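Local coordinates for protein possible prolidase (Bifidobacterium longum NCC2705, PDB 2P9B) that probably works as a hydrolase of the amidohydrolase family, cleaving carbon-nitrogen bonds other than peptide bonds, with a substrate that remains uncertain, at residues A[35-40]-A[44-49]; A[163-168]-A[174-179]; A[256-261]-A[275-280]. All coordinates share one frame; numbering follows the deposited sequence.

Contact 1: residues A[35-40]-A[44-49]; sequences TIVVGA and IEQVAP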
loop_
_atom_site.group_PDB
_atom_site.type_symbol
_atom_site.label_atom_id
_atom_site.label_comp_id
_atom_site.label_asym_id
_atom_site.label_seq_id
_atom_site.Cartn_x
_atom_site.Cartn_y
_atom_site.Cartn_z
ATOM N N THR A 35 25.663 9.908 -4.297
ATOM C CA THR A 35 25.656 10.170 -2.871
ATOM C C THR A 35 24.331 10.850 -2.552
ATOM O O THR A 35 23.881 11.728 -3.288
ATOM C CB THR A 35 26.801 11.111 -2.441
ATOM O OG1 THR A 35 28.053 10.434 -2.582
ATOM C CG2 THR A 35 26.620 11.556 -0.987
ATOM N N ILE A 36 23.691 10.418 -1.474
ATOM C CA ILE A 36 22.441 11.021 -1.048
ATOM C C ILE A 36 22.739 11.639 0.306
ATOM O O ILE A 36 23.144 10.943 1.239
ATOM C CB ILE A 36 21.315 9.978 -0.894
ATOM C CG1 ILE A 36 21.020 9.316 -2.243
ATOM C CG2 ILE A 36 20.058 10.659 -0.363
ATOM C CD1 ILE A 36 19.926 8.260 -2.188
ATOM N N VAL A 37 22.556 12.949 0.405
ATOM C CA VAL A 37 22.821 13.657 1.643
ATOM C C VAL A 37 21.515 13.983 2.354
ATOM O O VAL A 37 20.613 14.582 1.769
ATOM C CB VAL A 37 23.592 14.963 1.373
ATOM C CG1 VAL A 37 23.905 15.661 2.689
ATOM C CG2 VAL A 37 24.872 14.652 0.599
ATOM N N VAL A 38 21.424 13.588 3.617
ATOM C CA VAL A 38 20.221 13.823 4.410
ATOM C C VAL A 38 20.478 14.817 5.541
ATOM O O VAL A 38 21.426 14.664 6.312
ATOM C CB VAL A 38 19.693 12.496 5.003
ATOM C CG1 VAL A 38 18.446 12.751 5.833
ATOM C CG2 VAL A 38 19.391 11.508 3.874
ATOM N N GLY A 39 19.621 15.831 5.632
ATOM C CA GLY A 39 19.768 16.849 6.661
ATOM C C GLY A 39 19.216 16.466 8.021
ATOM O O GLY A 39 18.616 15.403 8.184
ATOM N N ALA A 40 19.415 17.341 9.003
ATOM C CA ALA A 40 18.949 17.098 10.363
ATOM C C ALA A 40 17.429 17.105 10.443
ATOM O O ALA A 40 16.852 16.611 11.414
ATOM C CB ALA A 40 19.530 18.146 11.317
ATOM N N ILE A 44 15.953 15.019 2.270
ATOM C CA ILE A 44 17.062 14.880 1.341
ATOM C C ILE A 44 17.560 16.269 0.949
ATOM O O ILE A 44 16.782 17.099 0.489
ATOM C CB ILE A 44 16.610 14.127 0.081
ATOM C CG1 ILE A 44 16.156 12.717 0.472
ATOM C CG2 ILE A 44 17.740 14.076 -0.936
ATOM C CD1 ILE A 44 15.544 11.934 -0.666
ATOM N N GLU A 45 18.854 16.515 1.140
ATOM C CA GLU A 45 19.443 17.812 0.807
ATOM C C GLU A 45 20.203 17.779 -0.513
ATOM O O GLU A 45 20.285 18.786 -1.210
ATOM C CB GLU A 45 20.400 18.277 1.905
ATOM C CG GLU A 45 19.797 18.330 3.290
ATOM C CD GLU A 45 20.727 18.974 4.300
ATOM O OE1 GLU A 45 21.922 18.609 4.335
ATOM O OE2 GLU A 45 20.256 19.840 5.067
ATOM N N GLN A 46 20.777 16.628 -0.843
ATOM C CA GLN A 46 21.527 16.494 -2.086
ATOM C C GLN A 46 21.433 15.089 -2.654
ATOM O O GLN A 46 21.351 14.117 -1.909
ATOM C CB GLN A 46 23.014 16.787 -1.869
ATOM C CG GLN A 46 23.367 18.141 -1.290
ATOM C CD GLN A 46 24.873 18.311 -1.154
ATOM O OE1 GLN A 46 25.607 18.233 -2.141
ATOM N NE2 GLN A 46 25.338 18.536 0.068
ATOM N N VAL A 47 21.454 15.006 -3.979
ATOM C CA VAL A 47 21.452 13.738 -4.703
ATOM C C VAL A 47 22.359 14.012 -5.894
ATOM O O VAL A 47 21.935 14.621 -6.873
ATOM C CB VAL A 47 20.057 13.345 -5.222
ATOM C CG1 VAL A 47 20.153 12.041 -6.000
ATOM C CG2 VAL A 47 19.086 13.193 -4.064
ATOM N N ALA A 48 23.612 13.585 -5.810
ATOM C CA ALA A 48 24.544 13.856 -6.895
ATOM C C ALA A 48 25.697 12.864 -6.952
ATOM O O ALA A 48 25.924 12.108 -6.008
ATOM C CB ALA A 48 25.086 15.274 -6.742
ATOM N N PRO A 49 26.441 12.852 -8.071
ATOM C CA PRO A 49 27.578 11.940 -8.223
ATOM C C PRO A 49 28.494 12.077 -7.008
ATOM O O PRO A 49 28.811 13.183 -6.582
ATOM C CB PRO A 49 28.243 12.435 -9.505
ATOM C CG PRO A 49 27.067 12.893 -10.318
ATOM C CD PRO A 49 26.245 13.655 -9.292
#
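Val-37 faces both Glu-45 and Gln-46, and this makes the hairpin of 35-40 and 44-49 an example of the classic beta bulge. The backbone bonds show it directly. Val-37 O takes a short bond from Glu-45 N (2.7 Å) and a weak one from Gln-46 N (3.3 Å), while Val-37 N returns to Gln-46 O at 2.9 Å. Beyond the bulge the antiparallel pairing is regular: Thr-35 and Ala-48 form a hydrogen-bonded pair, Ile-36 and Val-47 a non-hydrogen-bonded one, with Val-47 CA giving a CH...O contact to Thr-35 O.

Apolar contacts occupy both faces. Ile-36 CG2 meets Ile-44 CG2 at 4.2 Å. On the other face Val-37 and Gln-46 lie side by side, and Val-37 CG2 rests on Gln-46 CB (3.8 Å) with the amide beyond it.

Among the polar groups, Glu-45 has CG anti to its carbonyl carbon (chi1 -55°) and a chain extended beyond it, which together lay the carboxylate against the backbone of Gly-39, Glu-45 CD to Gly-39 CA 3.3 Å. The absence of a side chain on this glycine suits the close approach. Glu-45 OE1 is hydrogen-bonded to Tyr-59 OH, and Thr-35 OG1 to Ser-50 OG.

Strand 34-38 is sandwiched in the sheet between 44-49 and 14-17, while Ile-36 and Val-47 together pack on Ile-21 of strand 19-22.

Contact 2: residues A[163-168]-A[174-179]; sequences GPLMAI and APLIAL
The flat groups that Leu-165, Ala-167, Ile-177 and Leu-179 bring together are peptide units, and each meets its partner at a different tilt. Ile-177 N points almost straight down the carbonyl of Leu-165 (N to O 2.8 Å). Ala-167 N reaches Ile-177 O at 3.2 Å, tilted 24° from that carbonyl's plane. Leu-179 N lies above the plane of the Ala-167 carbonyl, 40° out of it, at 3.0 Å from Ala-167 O. These alternating bonds are those of a short parallel pairing, Met-166 with Ile-177 and Ala-167 with Ala-178. Where the chains diverge, one water continues the link, accepting from Leu-165 N and donating to Pro-175 O.

Side chains pack on both faces. Ile-177 turns CG1 away from its carbonyl carbon (chi1 -67°), setting it 3.5 Å from Pro-164 CG, with CD1 also against that ring. The chain of Met-166, a selenomethionine, bends at its third torsion and brings CE to 4.1 Å from Leu-179 CD2. On the other face Leu-165 CD1 touches Leu-176 CB at 3.7 Å. Were Ile-177 an alanine, the Pro-164 ring would probably lose the CG1 and CD1 contacts, and a gap would be likely to open beside Ala-190 of helix 184-196.

The pair lies in the excursion between strand 158-160 and helix 184-196. Ile-177 and Met-166 both pack on Ala-190 of that helix, while the backbone of Met-166 bonds to Lys-203 and Ala-205, placing 163-168 between 174-179 and strand 202-205.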
loop_
_atom_site.group_PDB
_atom_site.type_symbol
_atom_site.label_atom_id
_atom_site.label_comp_id
_atom_site.label_asym_id
_atom_site.label_seq_id
_atom_site.Cartn_x
_atom_site.Cartn_y
_atom_site.Cartn_z
ATOM N N GLY A 163 -9.102 3.829 10.572
ATOM C CA GLY A 163 -10.054 3.608 11.645
ATOM C C GLY A 163 -10.846 2.387 11.196
ATOM O O GLY A 163 -10.434 1.712 10.248
ATOM N N PRO A 164 -11.974 2.058 11.840
ATOM C CA PRO A 164 -12.715 0.875 11.380
ATOM C C PRO A 164 -13.332 1.062 9.998
ATOM O O PRO A 164 -13.739 2.163 9.634
ATOM C CB PRO A 164 -13.770 0.673 12.472
ATOM C CG PRO A 164 -13.904 2.029 13.102
ATOM C CD PRO A 164 -12.506 2.561 13.115
ATOM N N LEU A 165 -13.396 -0.008 9.216
ATOM C CA LEU A 165 -13.981 0.127 7.890
ATOM C C LEU A 165 -15.491 0.206 8.036
ATOM O O LEU A 165 -16.047 -0.194 9.059
ATOM C CB LEU A 165 -13.576 -1.043 6.985
ATOM C CG LEU A 165 -14.047 -2.461 7.299
ATOM C CD1 LEU A 165 -15.495 -2.646 6.868
ATOM C CD2 LEU A 165 -13.155 -3.442 6.553
HETATM N N MSE A 166 -16.149 0.744 7.018
HETATM C CA MSE A 166 -17.597 0.876 7.040
HETATM C C MSE A 166 -18.213 -0.146 6.106
HETATM O O MSE A 166 -17.764 -0.312 4.973
HETATM C CB MSE A 166 -17.997 2.279 6.601
HETATM C CG MSE A 166 -17.299 3.367 7.397
HETATM SE SE MSE A 166 -17.583 5.117 6.673
HETATM C CE MSE A 166 -19.494 5.257 7.102
ATOM N N ALA A 167 -19.243 -0.835 6.583
ATOM C CA ALA A 167 -19.882 -1.846 5.757
ATOM C C ALA A 167 -21.168 -2.362 6.360
ATOM O O ALA A 167 -21.482 -2.103 7.520
ATOM C CB ALA A 167 -18.932 -3.009 5.547
ATOM N N ILE A 168 -21.910 -3.097 5.545
ATOM C CA ILE A 168 -23.145 -3.716 5.993
ATOM C C ILE A 168 -22.647 -4.969 6.706
ATOM O O ILE A 168 -21.903 -5.758 6.125
ATOM C CB ILE A 168 -24.025 -4.099 4.795
ATOM C CG1 ILE A 168 -24.339 -2.845 3.974
ATOM C CG2 ILE A 168 -25.305 -4.770 5.279
ATOM C CD1 ILE A 168 -25.171 -3.099 2.736
ATOM N N ALA A 174 -16.241 -9.500 12.350
ATOM C CA ALA A 174 -15.191 -8.581 11.929
ATOM C C ALA A 174 -15.425 -7.194 12.504
ATOM O O ALA A 174 -16.564 -6.789 12.727
ATOM C CB ALA A 174 -15.138 -8.507 10.411
ATOM N N PRO A 175 -14.340 -6.451 12.771
ATOM C CA PRO A 175 -14.493 -5.101 13.319
ATOM C C PRO A 175 -14.905 -4.141 12.207
ATOM O O PRO A 175 -14.360 -4.193 11.103
ATOM C CB PRO A 175 -13.102 -4.793 13.868
ATOM C CG PRO A 175 -12.207 -5.534 12.917
ATOM C CD PRO A 175 -12.924 -6.858 12.755
ATOM N N LEU A 176 -15.875 -3.279 12.491
ATOM C CA LEU A 176 -16.341 -2.321 11.500
ATOM C C LEU A 176 -17.425 -1.415 12.051
ATOM O O LEU A 176 -17.950 -1.649 13.139
ATOM C CB LEU A 176 -16.870 -3.068 10.266
ATOM C CG LEU A 176 -17.944 -4.150 10.464
ATOM C CD1 LEU A 176 -19.302 -3.501 10.637
ATOM C CD2 LEU A 176 -17.967 -5.079 9.256
ATOM N N ILE A 177 -17.727 -0.355 11.312
ATOM C CA ILE A 177 -18.796 0.553 11.691
ATOM C C ILE A 177 -19.925 0.022 10.822
ATOM O O ILE A 177 -19.878 0.116 9.596
ATOM C CB ILE A 177 -18.471 2.013 11.330
ATOM C CG1 ILE A 177 -17.297 2.507 12.182
ATOM C CG2 ILE A 177 -19.683 2.891 11.589
ATOM C CD1 ILE A 177 -16.848 3.908 11.851
ATOM N N ALA A 178 -20.921 -0.569 11.470
ATOM C CA ALA A 178 -22.039 -1.177 10.773
ATOM C C ALA A 178 -23.081 -0.205 10.243
ATOM O O ALA A 178 -23.618 0.619 10.984
ATOM C CB ALA A 178 -22.709 -2.203 11.687
ATOM N N LEU A 179 -23.352 -0.310 8.946
ATOM C CA LEU A 179 -24.360 0.510 8.297
ATOM C C LEU A 179 -25.515 -0.465 8.083
ATOM O O LEU A 179 -25.426 -1.374 7.255
ATOM C CB LEU A 179 -23.844 1.044 6.958
ATOM C CG LEU A 179 -22.597 1.931 7.044
ATOM C CD1 LEU A 179 -22.207 2.409 5.651
ATOM C CD2 LEU A 179 -22.876 3.116 7.955
HETATM O O HOH W 1 -12.235 -2.441 10.458
#

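Contact 3: residues A[256-261]-A[275-280]; sequences SLLAGV and IGMFRH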
loop_
_atom_site.group_PDB
_atom_site.type_symbol
_atom_site.label_atom_id
_atom_site.label_comp_id
_atom_site.label_asym_id
_atom_site.label_seq_id
_atom_site.Cartn_x
_atom_site.Cartn_y
_atom_site.Cartn_z
ATOM N N SER A 256 -18.978 2.233 -6.787
ATOM C CA SER A 256 -17.935 2.920 -6.030
ATOM C C SER A 256 -17.402 4.111 -6.815
ATOM O O SER A 256 -17.244 5.201 -6.270
ATOM C CB SER A 256 -16.784 1.961 -5.721
ATOM O OG SER A 256 -17.211 0.905 -4.874
ATOM N N LEU A 257 -17.122 3.891 -8.096
ATOM C CA LEU A 257 -16.604 4.946 -8.953
ATOM C C LEU A 257 -17.620 6.072 -9.111
ATOM O O LEU A 257 -17.261 7.246 -9.075
ATOM C CB LEU A 257 -16.223 4.371 -10.323
ATOM C CG LEU A 257 -14.995 3.448 -10.326
ATOM C CD1 LEU A 257 -14.775 2.861 -11.712
ATOM C CD2 LEU A 257 -13.772 4.240 -9.882
ATOM N N LEU A 258 -18.890 5.712 -9.274
ATOM C CA LEU A 258 -19.940 6.712 -9.424
ATOM C C LEU A 258 -20.025 7.577 -8.166
ATOM O O LEU A 258 -20.205 8.789 -8.248
ATOM C CB LEU A 258 -21.296 6.036 -9.685
ATOM C CG LEU A 258 -21.544 5.469 -11.087
ATOM C CD1 LEU A 258 -22.769 4.568 -11.077
ATOM C CD2 LEU A 258 -21.733 6.613 -12.072
ATOM N N ALA A 259 -19.872 6.948 -7.005
ATOM C CA ALA A 259 -19.933 7.663 -5.732
ATOM C C ALA A 259 -18.754 8.612 -5.534
ATOM O O ALA A 259 -18.845 9.570 -4.764
ATOM C CB ALA A 259 -19.999 6.668 -4.578
ATOM N N GLY A 260 -17.642 8.340 -6.211
ATOM C CA GLY A 260 -16.480 9.202 -6.080
ATOM C C GLY A 260 -15.337 8.617 -5.262
ATOM O O GLY A 260 -14.484 9.354 -4.769
ATOM N N VAL A 261 -15.323 7.296 -5.118
ATOM C CA VAL A 261 -14.275 6.606 -4.371
ATOM C C VAL A 261 -12.935 6.831 -5.059
ATOM O O VAL A 261 -12.822 6.711 -6.280
ATOM C CB VAL A 261 -14.570 5.083 -4.282
ATOM C CG1 VAL A 261 -13.378 4.334 -3.708
ATOM C CG2 VAL A 261 -15.783 4.850 -3.413
ATOM N N ILE A 275 -13.371 2.037 -17.336
ATOM C CA ILE A 275 -12.046 2.601 -17.545
ATOM C C ILE A 275 -12.154 4.124 -17.586
ATOM O O ILE A 275 -11.339 4.834 -16.997
ATOM C CB ILE A 275 -11.430 2.076 -18.855
ATOM C CG1 ILE A 275 -11.114 0.585 -18.703
ATOM C CG2 ILE A 275 -10.178 2.868 -19.203
ATOM C CD1 ILE A 275 -10.573 -0.071 -19.957
ATOM N N GLY A 276 -13.180 4.621 -18.268
ATOM C CA GLY A 276 -13.371 6.054 -18.358
ATOM C C GLY A 276 -13.650 6.671 -16.998
ATOM O O GLY A 276 -13.223 7.797 -16.733
HETATM N N MSE A 277 -14.360 5.932 -16.143
HETATM C CA MSE A 277 -14.703 6.406 -14.798
HETATM C C MSE A 277 -13.463 6.483 -13.894
HETATM O O MSE A 277 -13.416 7.295 -12.969
HETATM C CB MSE A 277 -15.778 5.506 -14.173
HETATM C CG MSE A 277 -17.054 5.397 -15.010
HETATM SE SE MSE A 277 -18.511 4.454 -14.104
HETATM C CE MSE A 277 -18.820 5.823 -12.758
ATOM N N PHE A 278 -12.461 5.651 -14.171
ATOM C CA PHE A 278 -11.205 5.672 -13.414
ATOM C C PHE A 278 -10.417 6.913 -13.854
ATOM O O PHE A 278 -9.968 7.713 -13.033
ATOM C CB PHE A 278 -10.359 4.426 -13.723
ATOM C CG PHE A 278 -10.616 3.258 -12.808
ATOM C CD1 PHE A 278 -10.098 3.243 -11.515
ATOM C CD2 PHE A 278 -11.353 2.162 -13.244
ATOM C CE1 PHE A 278 -10.308 2.149 -10.670
ATOM C CE2 PHE A 278 -11.570 1.062 -12.410
ATOM C CZ PHE A 278 -11.043 1.058 -11.118
ATOM N N ARG A 279 -10.271 7.064 -15.167
ATOM C CA ARG A 279 -9.527 8.182 -15.755
ATOM C C ARG A 279 -10.004 9.560 -15.345
ATOM O O ARG A 279 -9.200 10.428 -15.005
ATOM C CB ARG A 279 -9.559 8.103 -17.284
ATOM C CG ARG A 279 -8.526 7.185 -17.886
ATOM C CD ARG A 279 -8.647 7.171 -19.398
ATOM N NE ARG A 279 -7.772 6.174 -20.002
ATOM C CZ ARG A 279 -8.089 5.471 -21.082
ATOM N NH1 ARG A 279 -9.263 5.659 -21.676
ATOM N NH2 ARG A 279 -7.238 4.583 -21.571
ATOM N N HIS A 280 -11.313 9.767 -15.406
ATOM C CA HIS A 280 -11.906 11.046 -15.047
ATOM C C HIS A 280 -13.107 10.813 -14.149
ATOM O O HIS A 280 -14.166 10.390 -14.606
ATOM C CB HIS A 280 -12.338 11.805 -16.307
ATOM C CG HIS A 280 -11.211 12.095 -17.250
ATOM N ND1 HIS A 280 -10.153 12.913 -16.918
ATOM C CD2 HIS A 280 -10.971 11.664 -18.512
ATOM C CE1 HIS A 280 -9.309 12.974 -17.934
ATOM N NE2 HIS A 280 -9.783 12.225 -18.914
#
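The backbones of helices 250-259 and 272-279 come nearest at Leu-257 and Met-277, CA to CA 6.3 Å, close enough for their side chains to meet directly. Both helices belong to successive beta-alpha units of the TIM-barrel fold expected of this family: the first lies between strands 243-247 and 263-264, the second between 263-264 and 290-292. A Schellman motif ends the first helix at Gly-260, whose positive phi accompanies the bond from Val-261 N to Ser-256 O (3.1 Å).

The packing is apolar, and Leu-257 carries most of it. Its chi1 of -70° swings CG to the side of the backbone N, and from there CD1 reaches across to Met-277 CB at 3.7 Å. The position of the methyl that ends this selenomethionine is doubtful. Phe-278 starts out away from the first helix, but a chi1 of -91°, well off a staggered value, accompanies the return of its ring to Leu-257. Both Leu-257 and Phe-278 also touch Ile-264. The methyl Leu-257 CD1 sits over one ring face in a CH-pi contact, 4.0 Å from the Phe-278 centroid and offset toward the rim nearest CE2.

The three contacts follow one another along the chain, each closing before the next opens. Contact 1 belongs to a small mixed sheet built from four strands near the N terminus, on the opposite side of the chain's centre from contact 2; their centres are 43 Å apart, and the centres of contacts 1 and 3 are 39 Å apart. Contacts 2 and 3 both fall in the amidohydrolase range, 23 Å apart between centres and about 10 Å at the nearest atoms. Both adjoin the parallel sheet 202-205, 243-247, 263-264, 290-292: contact 2 borders its first strand, contact 3 packs helices around its later ones. The set thus samples what is probably a separate small beta domain, a loop of the expected TIM barrel and its outer helices, without direct touch.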